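PDB 4EH1: flavohemoprotein from Vibrio cholerae O1 biovar El Tor, which probably detoxifies nitric oxide by converting it to nitrate with O2 and NAD(P)H, this chain being its FAD- and NAD(P)H-binding reductase part. Local coordinates for residues F108-A122 with P198-F212. Sequence-based numbering, arbitrary orientation.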
loop_
_atom_site.group_PDB
_atom_site.type_symbol
_atom_site.label_atom_id
_atom_site.label_comp_id
_atom_site.label_asym_id
_atom_site.label_seq_id
_atom_site.Cartn_x
_atom_site.Cartn_y
_atom_site.Cartn_z
ATOM N N PHE A 108 23.453 -15.410 0.248
ATOM C CA PHE A 108 22.876 -15.437 1.574
ATOM C C PHE A 108 21.481 -16.059 1.510
ATOM O O PHE A 108 20.581 -15.528 0.861
ATOM C CB PHE A 108 22.866 -14.030 2.185
ATOM C CG PHE A 108 22.030 -13.922 3.422
ATOM C CD1 PHE A 108 22.569 -14.227 4.666
ATOM C CD2 PHE A 108 20.696 -13.548 3.338
ATOM C CE1 PHE A 108 21.799 -14.119 5.806
ATOM C CE2 PHE A 108 19.916 -13.450 4.458
ATOM C CZ PHE A 108 20.471 -13.724 5.703
ATOM N N PHE A 109 21.314 -17.201 2.166
ATOM C CA PHE A 109 20.003 -17.852 2.230
ATOM C C PHE A 109 19.946 -18.930 3.281
ATOM O O PHE A 109 20.955 -19.484 3.681
ATOM C CB PHE A 109 19.569 -18.434 0.880
ATOM C CG PHE A 109 20.603 -19.332 0.233
ATOM C CD1 PHE A 109 20.630 -20.694 0.492
ATOM C CD2 PHE A 109 21.529 -18.809 -0.655
ATOM C CE1 PHE A 109 21.575 -21.512 -0.115
ATOM C CE2 PHE A 109 22.474 -19.614 -1.251
ATOM C CZ PHE A 109 22.504 -20.964 -0.982
ATOM N N TYR A 110 18.737 -19.221 3.728
ATOM C CA TYR A 110 18.567 -20.193 4.770
ATOM C C TYR A 110 18.894 -21.601 4.247
ATOM O O TYR A 110 18.453 -22.004 3.167
ATOM C CB TYR A 110 17.139 -20.148 5.299
ATOM C CG TYR A 110 16.897 -21.229 6.299
ATOM C CD1 TYR A 110 17.316 -21.070 7.603
ATOM C CD2 TYR A 110 16.291 -22.418 5.936
ATOM C CE1 TYR A 110 17.140 -22.030 8.522
ATOM C CE2 TYR A 110 16.094 -23.414 6.873
ATOM C CZ TYR A 110 16.529 -23.204 8.175
ATOM O OH TYR A 110 16.360 -24.150 9.168
ATOM N N VAL A 111 19.652 -22.358 5.025
ATOM C CA VAL A 111 19.887 -23.766 4.684
ATOM C C VAL A 111 19.469 -24.617 5.880
ATOM O O VAL A 111 19.885 -24.347 7.017
ATOM C CB VAL A 111 21.340 -24.019 4.326
ATOM C CG1 VAL A 111 21.612 -25.530 4.208
ATOM C CG2 VAL A 111 21.690 -23.285 3.037
ATOM N N GLU A 112 18.606 -25.600 5.636
ATOM C CA GLU A 112 18.107 -26.462 6.711
ATOM C C GLU A 112 19.232 -27.330 7.265
ATOM O O GLU A 112 19.837 -28.145 6.555
ATOM C CB GLU A 112 16.935 -27.341 6.241
ATOM C CG GLU A 112 16.270 -28.127 7.400
ATOM C CD GLU A 112 15.933 -27.218 8.610
ATOM O OE1 GLU A 112 16.416 -27.467 9.747
ATOM O OE2 GLU A 112 15.186 -26.236 8.419
ATOM N N ARG A 113 19.515 -27.153 8.546
ATOM C CA ARG A 113 20.561 -27.952 9.172
ATOM C C ARG A 113 20.086 -28.590 10.474
ATOM O O ARG A 113 20.901 -29.115 11.251
ATOM C CB ARG A 113 21.804 -27.087 9.425
ATOM C CG ARG A 113 22.484 -26.579 8.153
ATOM C CD ARG A 113 23.862 -26.001 8.457
ATOM N NE ARG A 113 24.444 -25.302 7.306
ATOM C CZ ARG A 113 24.085 -24.073 6.929
ATOM N NH1 ARG A 113 23.143 -23.414 7.606
ATOM N NH2 ARG A 113 24.658 -23.501 5.879
ATOM N N GLU A 114 18.773 -28.541 10.708
ATOM C CA GLU A 114 18.177 -29.131 11.906
ATOM C C GLU A 114 18.770 -28.540 13.162
ATOM O O GLU A 114 18.975 -29.237 14.142
ATOM C CB GLU A 114 18.318 -30.670 11.893
ATOM C CG GLU A 114 17.351 -31.314 10.905
ATOM C CD GLU A 114 17.362 -32.840 10.898
ATOM O OE1 GLU A 114 17.735 -33.437 11.935
ATOM O OE2 GLU A 114 16.977 -33.436 9.847
ATOM N N ARG A 115 19.079 -27.253 13.107
ATOM C CA ARG A 115 19.526 -26.527 14.289
ATOM C C ARG A 115 18.439 -25.542 14.660
ATOM O O ARG A 115 17.628 -25.177 13.826
ATOM C CB ARG A 115 20.800 -25.735 13.983
ATOM C CG ARG A 115 22.024 -26.578 13.628
ATOM C CD ARG A 115 23.080 -25.668 13.009
ATOM N NE ARG A 115 24.296 -26.380 12.691
ATOM C CZ ARG A 115 25.256 -25.932 11.882
ATOM N NH1 ARG A 115 25.147 -24.743 11.304
ATOM N NH2 ARG A 115 26.332 -26.682 11.652
ATOM N N PRO A 116 18.431 -25.098 15.916
ATOM C CA PRO A 116 17.579 -23.958 16.258
ATOM C C PRO A 116 18.039 -22.745 15.446
ATOM O O PRO A 116 19.212 -22.631 15.083
ATOM C CB PRO A 116 17.830 -23.751 17.750
ATOM C CG PRO A 116 18.447 -24.988 18.232
ATOM C CD PRO A 116 19.143 -25.640 17.080
ATOM N N VAL A 117 17.104 -21.853 15.160
ATOM C CA VAL A 117 17.354 -20.782 14.211
ATOM C C VAL A 117 17.092 -19.421 14.846
ATOM O O VAL A 117 16.001 -19.191 15.397
ATOM C CB VAL A 117 16.448 -20.950 12.943
ATOM C CG1 VAL A 117 16.472 -19.694 12.091
ATOM C CG2 VAL A 117 16.929 -22.109 12.123
ATOM N N VAL A 118 18.091 -18.529 14.782
ATOM C CA VAL A 118 17.881 -17.148 15.221
ATOM C C VAL A 118 17.935 -16.176 14.032
ATOM O O VAL A 118 18.899 -16.163 13.263
ATOM C CB VAL A 118 18.842 -16.742 16.389
ATOM C CG1 VAL A 118 18.525 -15.346 16.884
ATOM C CG2 VAL A 118 18.687 -17.693 17.575
ATOM N N LEU A 119 16.877 -15.394 13.856
ATOM C CA LEU A 119 16.851 -14.383 12.802
ATOM C C LEU A 119 16.967 -13.016 13.492
ATOM O O LEU A 119 16.203 -12.711 14.411
ATOM C CB LEU A 119 15.541 -14.433 12.006
ATOM C CG LEU A 119 15.118 -15.805 11.471
ATOM C CD1 LEU A 119 13.843 -15.713 10.648
ATOM C CD2 LEU A 119 16.260 -16.433 10.653
ATOM N N ILE A 120 17.910 -12.204 13.024
ATOM C CA ILE A 120 18.197 -10.906 13.605
ATOM C C ILE A 120 18.302 -9.881 12.496
ATOM O O ILE A 120 19.104 -10.020 11.571
ATOM C CB ILE A 120 19.550 -10.906 14.350
ATOM C CG1 ILE A 120 19.616 -12.083 15.334
ATOM C CG2 ILE A 120 19.784 -9.547 15.064
ATOM C CD1 ILE A 120 20.970 -12.213 16.076
ATOM N N SER A 121 17.512 -8.829 12.599
ATOM C CA SER A 121 17.592 -7.771 11.604
ATOM C C SER A 121 17.144 -6.434 12.165
ATOM O O SER A 121 16.538 -6.381 13.240
ATOM C CB SER A 121 16.721 -8.124 10.395
ATOM O OG SER A 121 15.388 -8.360 10.806
ATOM N N ALA A 122 17.423 -5.376 11.396
ATOM C CA ALA A 122 17.039 -4.008 11.718
ATOM C C ALA A 122 16.523 -3.281 10.495
ATOM O O ALA A 122 17.089 -3.394 9.402
ATOM C CB ALA A 122 18.241 -3.219 12.284
ATOM N N PRO A 198 20.046 -19.951 21.623
ATOM C CA PRO A 198 20.775 -21.208 21.401
ATOM C C PRO A 198 22.188 -20.914 20.937
ATOM O O PRO A 198 22.551 -21.174 19.793
ATOM C CB PRO A 198 19.968 -21.881 20.289
ATOM C CG PRO A 198 19.416 -20.718 19.501
ATOM C CD PRO A 198 19.168 -19.601 20.491
ATOM N N ILE A 199 22.973 -20.362 21.849
ATOM C CA ILE A 199 24.338 -19.945 21.580
ATOM C C ILE A 199 25.187 -21.117 21.048
ATOM O O ILE A 199 25.908 -20.983 20.056
ATOM C CB ILE A 199 24.971 -19.383 22.885
ATOM C CG1 ILE A 199 24.178 -18.163 23.389
ATOM C CG2 ILE A 199 26.469 -19.069 22.692
ATOM C CD1 ILE A 199 24.100 -17.011 22.363
ATOM N N GLU A 200 25.097 -22.269 21.702
ATOM C CA GLU A 200 25.982 -23.390 21.358
ATOM C C GLU A 200 25.594 -24.084 20.050
ATOM O O GLU A 200 26.457 -24.476 19.280
ATOM C CB GLU A 200 26.056 -24.411 22.497
ATOM C CG GLU A 200 26.635 -23.862 23.801
ATOM C CD GLU A 200 28.131 -23.533 23.724
ATOM O OE1 GLU A 200 28.894 -24.319 23.108
ATOM O OE2 GLU A 200 28.543 -22.489 24.289
ATOM N N ASP A 201 24.297 -24.222 19.787
ATOM C CA ASP A 201 23.872 -25.018 18.653
ATOM C C ASP A 201 23.202 -24.236 17.536
ATOM O O ASP A 201 23.067 -24.744 16.433
ATOM C CB ASP A 201 22.926 -26.125 19.120
ATOM C CG ASP A 201 23.604 -27.110 20.043
ATOM O OD1 ASP A 201 24.722 -27.560 19.723
ATOM O OD2 ASP A 201 23.025 -27.434 21.103
ATOM N N GLY A 202 22.744 -23.022 17.818
ATOM C CA GLY A 202 21.932 -22.310 16.846
ATOM C C GLY A 202 22.619 -21.827 15.578
ATOM O O GLY A 202 23.828 -21.599 15.554
ATOM N N ASP A 203 21.836 -21.685 14.509
ATOM C CA ASP A 203 22.253 -20.908 13.343
ATOM C C ASP A 203 21.725 -19.476 13.489
ATOM O O ASP A 203 20.526 -19.275 13.673
ATOM C CB ASP A 203 21.683 -21.498 12.055
ATOM C CG ASP A 203 22.655 -22.432 11.351
ATOM O OD1 ASP A 203 23.880 -22.324 11.565
ATOM O OD2 ASP A 203 22.186 -23.267 10.554
ATOM N N PHE A 204 22.614 -18.497 13.356
ATOM C CA PHE A 204 22.258 -17.085 13.493
ATOM C C PHE A 204 22.309 -16.412 12.129
ATOM O O PHE A 204 23.373 -16.322 11.518
ATOM C CB PHE A 204 23.211 -16.383 14.486
ATOM C CG PHE A 204 23.072 -16.892 15.896
ATOM C CD1 PHE A 204 23.583 -18.139 16.251
ATOM C CD2 PHE A 204 22.398 -16.145 16.853
ATOM C CE1 PHE A 204 23.423 -18.645 17.554
ATOM C CE2 PHE A 204 22.216 -16.629 18.147
ATOM C CZ PHE A 204 22.723 -17.886 18.505
ATOM N N TYR A 205 21.153 -15.955 11.653
ATOM C CA TYR A 205 21.081 -15.236 10.391
ATOM C C TYR A 205 20.831 -13.766 10.688
ATOM O O TYR A 205 19.926 -13.427 11.462
ATOM C CB TYR A 205 19.941 -15.791 9.515
ATOM C CG TYR A 205 20.194 -17.184 8.970
ATOM C CD1 TYR A 205 19.943 -18.327 9.749
ATOM C CD2 TYR A 205 20.632 -17.370 7.671
ATOM C CE1 TYR A 205 20.168 -19.629 9.233
ATOM C CE2 TYR A 205 20.863 -18.666 7.144
ATOM C CZ TYR A 205 20.622 -19.788 7.934
ATOM O OH TYR A 205 20.835 -21.064 7.414
ATOM N N LEU A 206 21.621 -12.901 10.063
ATOM C CA LEU A 206 21.641 -11.468 10.361
ATOM C C LEU A 206 21.475 -10.627 9.096
ATOM O O LEU A 206 22.141 -10.883 8.094
ATOM C CB LEU A 206 23.009 -11.087 10.935
ATOM C CG LEU A 206 23.377 -11.419 12.380
ATOM C CD1 LEU A 206 23.184 -12.886 12.737
ATOM C CD2 LEU A 206 24.804 -11.034 12.610
ATOM N N CYS A 207 20.637 -9.595 9.137
ATOM C CA CYS A 207 20.546 -8.693 7.994
ATOM C C CYS A 207 20.254 -7.262 8.393
ATOM O O CYS A 207 19.317 -7.001 9.153
ATOM C CB CYS A 207 19.442 -9.129 7.026
ATOM S SG CYS A 207 19.366 -8.051 5.538
ATOM N N GLY A 208 21.027 -6.328 7.844
ATOM C CA GLY A 208 20.813 -4.916 8.137
ATOM C C GLY A 208 22.028 -4.107 7.728
ATOM O O GLY A 208 22.946 -4.644 7.105
ATOM N N PRO A 209 22.041 -2.819 8.085
ATOM C CA PRO A 209 23.152 -1.908 7.753
ATOM C C PRO A 209 24.422 -2.384 8.450
ATOM O O PRO A 209 24.327 -3.066 9.482
ATOM C CB PRO A 209 22.716 -0.565 8.361
ATOM C CG PRO A 209 21.253 -0.678 8.630
ATOM C CD PRO A 209 20.956 -2.153 8.830
ATOM N N ILE A 210 25.575 -2.022 7.901
ATOM C CA ILE A 210 26.862 -2.447 8.435
ATOM C C ILE A 210 27.072 -2.111 9.926
ATOM O O ILE A 210 27.588 -2.939 10.684
ATOM C CB ILE A 210 28.047 -1.902 7.563
ATOM C CG1 ILE A 210 29.384 -2.492 8.029
ATOM C CG2 ILE A 210 28.100 -0.362 7.580
ATOM C CD1 ILE A 210 29.380 -4.029 8.048
ATOM N N GLY A 211 26.694 -0.905 10.351
ATOM C CA GLY A 211 26.895 -0.518 11.746
ATOM C C GLY A 211 26.167 -1.433 12.720
ATOM O O GLY A 211 26.742 -1.942 13.681
ATOM N N PHE A 212 24.891 -1.660 12.460
ATOM C CA PHE A 212 24.124 -2.653 13.213
ATOM C C PHE A 212 24.736 -4.063 13.088
ATOM O O PHE A 212 24.854 -4.817 14.077
ATOM C CB PHE A 212 22.664 -2.658 12.737
ATOM C CG PHE A 212 21.837 -3.822 13.285
ATOM C CD1 PHE A 212 21.236 -3.742 14.544
ATOM C CD2 PHE A 212 21.649 -4.967 12.538
ATOM C CE1 PHE A 212 20.484 -4.801 15.043
ATOM C CE2 PHE A 212 20.897 -6.045 13.031
ATOM C CZ PHE A 212 20.313 -5.956 14.275
HETATM O O HOH W 1 23.201 -20.536 5.499
HETATM O O HOH W 2 20.061 -23.238 9.319
#
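Val118 and Tyr205 bond where strands 117-122 and 203-208 run side by side in the parallel sheet of the NAD-binding domain, an alpha-beta-alpha sandwich of the ferredoxin reductase type. Strand 144-150 lies beyond 117-122, and 230-234 beyond 203-208. Pro116 O accepts Asp203 N. Val118 then takes part twice: its N gives to Asp203 O at 2.8 Å, and its O receives Tyr205 N. Ile120 repeats the pattern with Tyr205 O and Cys207 N. The last bond, Ala122 N to Cys207 O, is weak.

Before its strand, segment 108-122 loops over the face that carries Asp203 and Tyr205. With CG anti to the carbonyl carbon (chi1 -70°), the Tyr205 ring extends into this loop and brings OH to Val111 N. The hydroxyl accepts a nearly straight bond there (3.0 Å, 175°). Two waters also bond to it, one linking it to Phe109 O. Phe108 CE1 meets the ring edge, 3.9 Å from Tyr205 CD2. The Tyr110 ring meets it obliquely, with Tyr110 CD1 3.6 Å from Tyr205 CZ. His231 of strand 230-234 stacks on the Tyr205 ring.

Asp203 forms salt bridges with Arg113 and Arg115, one on each oxygen, and His231 also bonds to OD1. Arg113 NH1 comes to OD2 from above the carboxylate plane, at 3.1 Å. Arg115 NH1 reaches OD1 on its syn side, at 2.7 Å.

On the opposite face, Val118 and Ile120 make apolar contacts. Val118 lies alongside Phe204, with CB 3.6 Å from Phe204 CD2, while its CG2 touches Pro198 CD. Ile120 CG2 meets the edge of Phe212, at the start of helix 210-223. At the strand end, a CH-pi contact places Ala122 CB 3.6 Å from the Phe212 ring centroid, almost directly over its centre.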